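Local coordinates for protein MerB2 (Bacillus megaterium, PDB 5C17) that probably cleaves the carbon-mercury bond of organomercurials as an alkylmercury lyase, and binds mercury (II), at residues Lys17-Leu26 against Val58-Ile68; Leu113-Ser121 against Ile130-Lys138. All coordinates share one frame; numbering follows the deposited sequence. Where two conformers were deposited one is given.

In the fold
The two contacts follow one another along the chain: contact 1 closes before contact 2 opens. Contact 1 packs the start of helix 22-34 against the end of helix 52-64, in the helical N-terminal part of the protein. Contact 2 pairs strands 117-122 and 129-135 within the large antiparallel sheet, beside its outermost strand 138-143. Their centres lie 28 Å apart on opposite sides of the chain's centre, and their nearest atoms are about 9 Å apart. Ile-68 begins the sheet's other outermost strand, 68-70, so a helical contact and a hairpin contact lie toward opposite ends of one sheet, with the mercury ion, held by Cys-102 and Cys-165, about 10 Å from the Met-67 side chain and about 12 Å from that of Ser-121.

Contact 1. Residues Lys17-Leu26 against Val58-Ile68; sequences KLPKESVPIL and VVKILAQRQMI
Val-58 and Leu-62 receive Ile-25 and Leu-26 where helices 22-34 and 52-64 pack at a steep angle; their short segments cross at -76° with axes 10.7 Å apart. Leu-18 and Pro-19, in the linker before helix 22-34, extend the helix pair, as do Arg-65 and Met-67 around the Schellman motif at Gln-66 that ends helix 52-64. CG of the Pro-19 ring reaches Ile-61 CD1 at 3.6 Å, the two side chains pointing at each other. Pro-19 CB meets Val-58 CG2, whose sister methyl, CG1, lies 3.7 Å from Ile-25 CD1. Leu-26 lays its branches over Leu-62, with CD2 3.8 Å from Leu-62 CD1, while its CD1 faces the methyl of Met-67, which also meets Leu-18; Phe-207 of helix 194-207 backs Met-67. With an alanine in place of Leu-26, Leu-62 CD1, Met-67 CE and Ile-68 CG2 would probably lose the branches that pack against them, opening a gap beside Leu-62.

Ser-22 holds the turn within 17-26, its OG and N both bonding to Pro-19 O from the same face. Arg-65, extended from CG to NE, runs past Leu-18 CD2; NH1 donates to Ser-156 O, while NH2 and Lys-17 NZ both bridge to Glu-157. One water accepts from Arg-65 NE at 2.9 Å and donates to Lys-17 O at 3.2 Å.

Contact 2. Residues Leu113-Ser121 against Ile130-Lys138; sequences LVADVDIHS and IEVTVRNGK
Arg-135 folds back over the neighbouring strand to grip Asp-118 end-on, NH1 and NH2 both donating to the single oxygen OD1. The shorter bond, 2.7 Å from NH2 to OD1, uses the syn lone pair; the other, from NH1, arrives nearly along the C-O axis. A bend at chi2 (-70°) turns the chain back, and the guanidinium lies nearly coplanar with the carboxylate, their planes 28° apart. NH1 also donates to Val-134 O from above that carbonyl's plane and, weakly, to Val-117 O, so several acceptors fix the group's rotation.

Asp-116 crosses Arg-135 at about a right angle. Its OD1 takes the backbone N of Asn-136 at 2.9 Å on the syn side, and waters join its carboxylate to Asn-136 OD1 and Gly-137 N. These bonds tie the residue just ahead of strand 117-122 to the type I' turn from Arg-135 to Lys-138.

The strands form an antiparallel beta hairpin within the larger sheet. Val-117/Val-134, Ile-119/Val-132 (Ile-119 N to Val-132 O 2.8 Å) and Ser-121/Ile-130 are hydrogen-bonded pairs, alternating with non-hydrogen-bonded Asp-118/Thr-133 and His-120/Glu-131. On the face turned to helix 103-113, Val-117 and Val-134 lie side by side, CG2 to CG2 at 3.8 Å, as do Ile-119 and Val-132.

On the reverse face, the edge of the His-120 ring meets Glu-131 OE1, 3.4 Å from CD2, and Ile-130 O lies over one ring face, offset toward its rim. Glu-131 OE2 forms a salt bridge with Lys-141 on strand 138-143.

Contact 1. Residues Lys17-Leu26 against Val58-Ile68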
# COMPACT_ATOMS: atom_id res chain seq x y z
N LYS A 17 13.16 -11.13 -8.26
CA LYS A 17 13.67 -10.03 -9.09
C LYS A 17 14.48 -9.00 -8.31
O LYS A 17 15.32 -8.30 -8.87
CB LYS A 17 12.50 -9.29 -9.76
CG LYS A 17 11.81 -10.07 -10.85
CD LYS A 17 10.48 -9.40 -11.24
CE LYS A 17 9.94 -9.99 -12.52
NZ LYS A 17 10.71 -9.51 -13.70
N LEU A 18 14.18 -8.85 -7.02
CA LEU A 18 14.81 -7.81 -6.22
C LEU A 18 16.20 -8.22 -5.75
O LEU A 18 16.48 -9.40 -5.58
CB LEU A 18 13.94 -7.50 -5.02
CG LEU A 18 12.63 -6.78 -5.34
CD1 LEU A 18 11.78 -6.68 -4.09
CD2 LEU A 18 12.89 -5.39 -5.92
N PRO A 19 17.07 -7.23 -5.52
CA PRO A 19 18.39 -7.51 -4.93
C PRO A 19 18.31 -8.23 -3.58
O PRO A 19 17.34 -8.06 -2.86
CB PRO A 19 18.97 -6.13 -4.70
CG PRO A 19 18.24 -5.23 -5.58
CD PRO A 19 16.89 -5.80 -5.81
N LYS A 20 19.35 -8.98 -3.22
CA LYS A 20 19.33 -9.80 -1.99
C LYS A 20 19.08 -9.04 -0.68
O LYS A 20 18.49 -9.61 0.26
CB LYS A 20 20.64 -10.61 -1.87
CG LYS A 20 20.76 -11.75 -2.87
CD LYS A 20 22.05 -12.55 -2.67
CE LYS A 20 22.37 -13.40 -3.88
NZ LYS A 20 22.40 -14.87 -3.58
N GLU A 21 19.55 -7.80 -0.58
CA GLU A 21 19.40 -7.00 0.64
C GLU A 21 18.10 -6.19 0.64
O GLU A 21 17.88 -5.34 1.50
CB GLU A 21 20.59 -6.07 0.85
CG GLU A 21 21.94 -6.78 1.04
CD GLU A 21 22.09 -7.61 2.35
OE1 GLU A 21 21.16 -7.68 3.18
OE2 GLU A 21 23.17 -8.20 2.54
N SER A 22 17.19 -6.50 -0.28
CA SER A 22 15.96 -5.74 -0.36
C SER A 22 15.08 -5.87 0.88
O SER A 22 14.50 -4.88 1.33
CB SER A 22 15.15 -6.14 -1.59
OG SER A 22 15.80 -5.74 -2.78
N VAL A 23 14.95 -7.07 1.43
CA VAL A 23 14.03 -7.25 2.56
C VAL A 23 14.54 -6.56 3.83
O VAL A 23 13.79 -5.84 4.48
CB VAL A 23 13.63 -8.73 2.79
CG1 VAL A 23 12.84 -8.87 4.09
CG2 VAL A 23 12.80 -9.21 1.63
N PRO A 24 15.83 -6.73 4.19
CA PRO A 24 16.31 -5.97 5.36
C PRO A 24 16.09 -4.45 5.22
O PRO A 24 15.67 -3.78 6.18
CB PRO A 24 17.81 -6.32 5.41
CG PRO A 24 17.87 -7.70 4.82
CD PRO A 24 16.84 -7.69 3.71
N ILE A 25 16.34 -3.91 4.03
CA ILE A 25 16.18 -2.49 3.79
C ILE A 25 14.70 -2.07 3.80
O ILE A 25 14.34 -1.10 4.46
CB ILE A 25 16.93 -2.07 2.50
CG1 ILE A 25 18.44 -2.11 2.76
CG2 ILE A 25 16.49 -0.69 2.02
CD1 ILE A 25 19.29 -2.08 1.52
N LEU A 26 13.86 -2.83 3.12
CA LEU A 26 12.43 -2.55 3.10
C LEU A 26 11.83 -2.62 4.49
O LEU A 26 11.03 -1.76 4.86
CB LEU A 26 11.66 -3.48 2.17
CG LEU A 26 11.74 -3.12 0.69
CD1 LEU A 26 11.25 -4.28 -0.15
CD2 LEU A 26 10.95 -1.84 0.37
N VAL A 58 20.38 -0.54 -3.84
CA VAL A 58 19.08 -1.13 -3.53
C VAL A 58 18.03 -0.03 -3.42
O VAL A 58 16.94 -0.15 -3.98
CB VAL A 58 19.14 -1.95 -2.24
CG1 VAL A 58 17.74 -2.38 -1.82
CG2 VAL A 58 20.05 -3.17 -2.42
N VAL A 59 18.33 1.04 -2.70
CA VAL A 59 17.39 2.16 -2.60
C VAL A 59 17.04 2.72 -3.99
O VAL A 59 15.86 3.00 -4.27
CB VAL A 59 17.92 3.25 -1.67
CG1 VAL A 59 17.12 4.54 -1.78
CG2 VAL A 59 17.93 2.74 -0.21
N LYS A 60 18.02 2.84 -4.88
CA LYS A 60 17.77 3.30 -6.25
C LYS A 60 16.74 2.41 -6.95
O LYS A 60 15.80 2.91 -7.57
CB LYS A 60 19.06 3.36 -7.06
CG LYS A 60 18.89 3.82 -8.49
CD LYS A 60 20.21 3.95 -9.24
CE LYS A 60 20.00 4.51 -10.63
NZ LYS A 60 21.29 4.86 -11.29
N ILE A 61 16.91 1.10 -6.84
CA ILE A 61 15.99 0.15 -7.48
C ILE A 61 14.60 0.27 -6.87
O ILE A 61 13.59 0.30 -7.61
CB ILE A 61 16.52 -1.29 -7.37
CG1 ILE A 61 17.66 -1.48 -8.36
CG2 ILE A 61 15.40 -2.31 -7.67
CD1 ILE A 61 18.52 -2.70 -8.09
N LEU A 62 14.51 0.31 -5.55
CA LEU A 62 13.20 0.39 -4.89
C LEU A 62 12.48 1.68 -5.27
O LEU A 62 11.27 1.68 -5.46
CB LEU A 62 13.35 0.29 -3.37
CG LEU A 62 13.92 -1.02 -2.84
CD1 LEU A 62 14.19 -0.89 -1.34
CD2 LEU A 62 13.02 -2.18 -3.15
N ALA A 63 13.23 2.76 -5.42
CA ALA A 63 12.64 4.03 -5.83
C ALA A 63 12.19 4.00 -7.30
O ALA A 63 11.12 4.52 -7.64
CB ALA A 63 13.59 5.18 -5.56
N GLN A 64 12.98 3.38 -8.17
CA GLN A 64 12.61 3.23 -9.57
C GLN A 64 11.30 2.45 -9.69
O GLN A 64 10.43 2.79 -10.50
CB GLN A 64 13.72 2.52 -10.37
CG GLN A 64 14.96 3.37 -10.63
CD GLN A 64 16.12 2.60 -11.28
OE1 GLN A 64 16.34 1.41 -11.02
NE2 GLN A 64 16.88 3.30 -12.12
N ARG A 65 11.15 1.41 -8.86
CA ARG A 65 9.94 0.58 -8.85
C ARG A 65 8.80 1.25 -8.08
O ARG A 65 7.70 0.72 -8.01
CB ARG A 65 10.26 -0.78 -8.22
CG ARG A 65 11.14 -1.66 -9.07
CD ARG A 65 11.43 -2.99 -8.38
NE ARG A 65 12.05 -3.96 -9.27
CZ ARG A 65 11.38 -4.75 -10.09
NH1 ARG A 65 10.06 -4.69 -10.12
NH2 ARG A 65 12.02 -5.61 -10.86
N GLN A 66 9.06 2.43 -7.54
CA GLN A 66 8.10 3.17 -6.73
C GLN A 66 7.51 2.30 -5.61
O GLN A 66 6.36 2.44 -5.23
CB GLN A 66 7.02 3.80 -7.60
CG GLN A 66 7.59 4.73 -8.64
CD GLN A 66 6.53 5.42 -9.48
OE1 GLN A 66 5.39 4.98 -9.56
NE2 GLN A 66 6.91 6.52 -10.10
N MET A 67 8.36 1.42 -5.09
CA MET A 67 8.06 0.66 -3.88
C MET A 67 8.39 1.44 -2.62
O MET A 67 7.93 1.08 -1.53
CB MET A 67 8.81 -0.66 -3.89
CG MET A 67 8.25 -1.63 -4.92
SD MET A 67 9.23 -3.12 -5.12
CE MET A 67 8.98 -3.85 -3.50
N ILE A 68 9.18 2.49 -2.79
CA ILE A 68 9.38 3.54 -1.80
C ILE A 68 9.20 4.86 -2.52
O ILE A 68 9.34 4.93 -3.75
CB ILE A 68 10.77 3.47 -1.11
CG1 ILE A 68 11.90 3.75 -2.11
CG2 ILE A 68 10.96 2.13 -0.43
CD1 ILE A 68 13.27 3.80 -1.48
O HOH W 1 14.62 -5.22 -9.58

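Contact 2. Residues Leu113-Ser121 against Ile130-Lys138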
# COMPACT_ATOMS: atom_id res chain seq x y z
N LEU A 113 0.44 -4.70 9.84
CA LEU A 113 0.97 -4.00 11.00
C LEU A 113 0.35 -4.48 12.31
O LEU A 113 0.75 -4.02 13.39
CB LEU A 113 0.78 -2.49 10.85
CG LEU A 113 1.57 -1.85 9.72
CD1 LEU A 113 1.13 -0.41 9.51
CD2 LEU A 113 3.07 -1.91 10.02
N VAL A 114 -0.59 -5.42 12.20
CA VAL A 114 -1.30 -5.97 13.36
C VAL A 114 -1.90 -4.87 14.22
O VAL A 114 -1.58 -4.74 15.41
CB VAL A 114 -0.38 -6.84 14.23
CG1 VAL A 114 -1.23 -7.73 15.14
CG2 VAL A 114 0.55 -7.69 13.36
N ALA A 115 -2.76 -4.08 13.61
CA ALA A 115 -3.21 -2.85 14.22
C ALA A 115 -4.62 -2.51 13.81
O ALA A 115 -4.94 -2.52 12.63
CB ALA A 115 -2.29 -1.71 13.81
N ASP A 116 -5.47 -2.18 14.78
CA ASP A 116 -6.76 -1.59 14.45
C ASP A 116 -6.53 -0.33 13.62
O ASP A 116 -5.53 0.37 13.79
CB ASP A 116 -7.53 -1.20 15.71
CG ASP A 116 -8.06 -2.39 16.48
OD1 ASP A 116 -7.88 -3.54 16.04
OD2 ASP A 116 -8.70 -2.15 17.52
N VAL A 117 -7.47 -0.02 12.73
CA VAL A 117 -7.36 1.20 11.94
C VAL A 117 -8.71 1.88 11.80
O VAL A 117 -9.76 1.25 11.89
CB VAL A 117 -6.76 0.94 10.54
CG1 VAL A 117 -5.35 0.39 10.65
CG2 VAL A 117 -7.64 -0.00 9.73
N ASP A 118 -8.64 3.19 11.58
CA ASP A 118 -9.78 3.99 11.13
C ASP A 118 -9.33 4.54 9.78
O ASP A 118 -8.30 5.20 9.69
CB ASP A 118 -10.10 5.17 12.04
CG ASP A 118 -10.55 4.77 13.44
OD1 ASP A 118 -10.75 3.58 13.73
OD2 ASP A 118 -10.73 5.68 14.27
N ILE A 119 -10.13 4.31 8.76
CA ILE A 119 -9.83 4.69 7.39
C ILE A 119 -10.83 5.73 6.92
O ILE A 119 -12.04 5.55 7.10
CB ILE A 119 -9.94 3.45 6.44
CG1 ILE A 119 -8.95 2.37 6.86
CG2 ILE A 119 -9.76 3.86 4.96
CD1 ILE A 119 -9.31 0.99 6.36
N HIS A 120 -10.32 6.79 6.30
CA HIS A 120 -11.16 7.76 5.61
C HIS A 120 -10.66 7.89 4.19
O HIS A 120 -9.46 8.09 3.96
CB HIS A 120 -11.15 9.12 6.32
CG HIS A 120 -12.16 10.09 5.78
ND1 HIS A 120 -11.99 10.75 4.59
CD2 HIS A 120 -13.35 10.51 6.28
CE1 HIS A 120 -13.04 11.53 4.36
NE2 HIS A 120 -13.87 11.41 5.38
N SER A 121 -11.58 7.78 3.24
CA SER A 121 -11.24 7.86 1.83
C SER A 121 -12.39 8.46 1.05
O SER A 121 -13.27 9.09 1.64
CB SER A 121 -10.85 6.48 1.31
OG SER A 121 -10.30 6.53 0.00
N ILE A 130 -15.84 7.97 2.35
CA ILE A 130 -15.89 6.56 2.73
C ILE A 130 -15.19 6.42 4.07
O ILE A 130 -14.10 6.97 4.26
CB ILE A 130 -15.21 5.71 1.66
CG1 ILE A 130 -16.08 5.77 0.38
CG2 ILE A 130 -14.97 4.26 2.14
CD1 ILE A 130 -15.60 4.99 -0.74
N GLU A 131 -15.83 5.73 5.01
CA GLU A 131 -15.26 5.46 6.32
C GLU A 131 -15.33 3.97 6.60
O GLU A 131 -16.39 3.35 6.43
CB GLU A 131 -15.99 6.24 7.41
CG GLU A 131 -15.84 7.74 7.22
CD GLU A 131 -16.16 8.54 8.48
OE1 GLU A 131 -15.73 9.70 8.56
OE2 GLU A 131 -16.83 8.01 9.39
N VAL A 132 -14.21 3.40 7.01
CA VAL A 132 -14.12 1.99 7.34
C VAL A 132 -13.30 1.88 8.62
O VAL A 132 -12.28 2.55 8.75
CB VAL A 132 -13.41 1.17 6.24
CG1 VAL A 132 -13.33 -0.29 6.63
CG2 VAL A 132 -14.15 1.31 4.91
N THR A 133 -13.74 1.05 9.56
CA THR A 133 -12.89 0.76 10.71
C THR A 133 -12.73 -0.74 10.86
O THR A 133 -13.59 -1.54 10.46
CB THR A 133 -13.42 1.36 12.03
OG1 THR A 133 -14.66 0.76 12.36
CG2 THR A 133 -13.61 2.87 11.92
N VAL A 134 -11.59 -1.11 11.43
CA VAL A 134 -11.25 -2.50 11.67
C VAL A 134 -10.89 -2.65 13.14
O VAL A 134 -10.10 -1.86 13.67
CB VAL A 134 -10.07 -2.95 10.80
CG1 VAL A 134 -9.79 -4.43 11.01
CG2 VAL A 134 -10.35 -2.67 9.31
N ARG A 135 -11.48 -3.65 13.79
CA ARG A 135 -11.27 -3.91 15.21
C ARG A 135 -10.98 -5.41 15.39
O ARG A 135 -11.83 -6.26 15.07
CB ARG A 135 -12.50 -3.49 16.02
CG ARG A 135 -12.88 -2.02 15.94
CD ARG A 135 -11.88 -1.15 16.66
NE ARG A 135 -12.23 0.27 16.61
CZ ARG A 135 -11.74 1.14 15.72
NH1 ARG A 135 -10.88 0.74 14.79
NH2 ARG A 135 -12.12 2.41 15.77
N ASN A 136 -9.78 -5.73 15.86
CA ASN A 136 -9.35 -7.13 16.02
C ASN A 136 -9.55 -7.96 14.76
O ASN A 136 -9.99 -9.10 14.81
CB ASN A 136 -10.06 -7.79 17.21
CG ASN A 136 -9.51 -7.32 18.51
OD1 ASN A 136 -8.50 -6.62 18.54
ND2 ASN A 136 -10.15 -7.71 19.61
N GLY A 137 -9.22 -7.37 13.62
CA GLY A 137 -9.27 -8.06 12.35
C GLY A 137 -10.63 -8.11 11.69
O GLY A 137 -10.75 -8.63 10.59
N LYS A 138 -11.64 -7.56 12.35
CA LYS A 138 -13.01 -7.63 11.86
C LYS A 138 -13.46 -6.25 11.41
O LYS A 138 -13.22 -5.26 12.09
CB LYS A 138 -13.94 -8.13 12.96
CG LYS A 138 -15.35 -8.45 12.52
CD LYS A 138 -16.16 -8.97 13.69
CE LYS A 138 -17.48 -9.58 13.24
NZ LYS A 138 -18.43 -8.54 12.79
O HOH W 2 -7.52 -5.06 13.80
O HOH W 3 -6.34 -5.29 17.68
O HOH W 4 -9.67 -3.92 19.09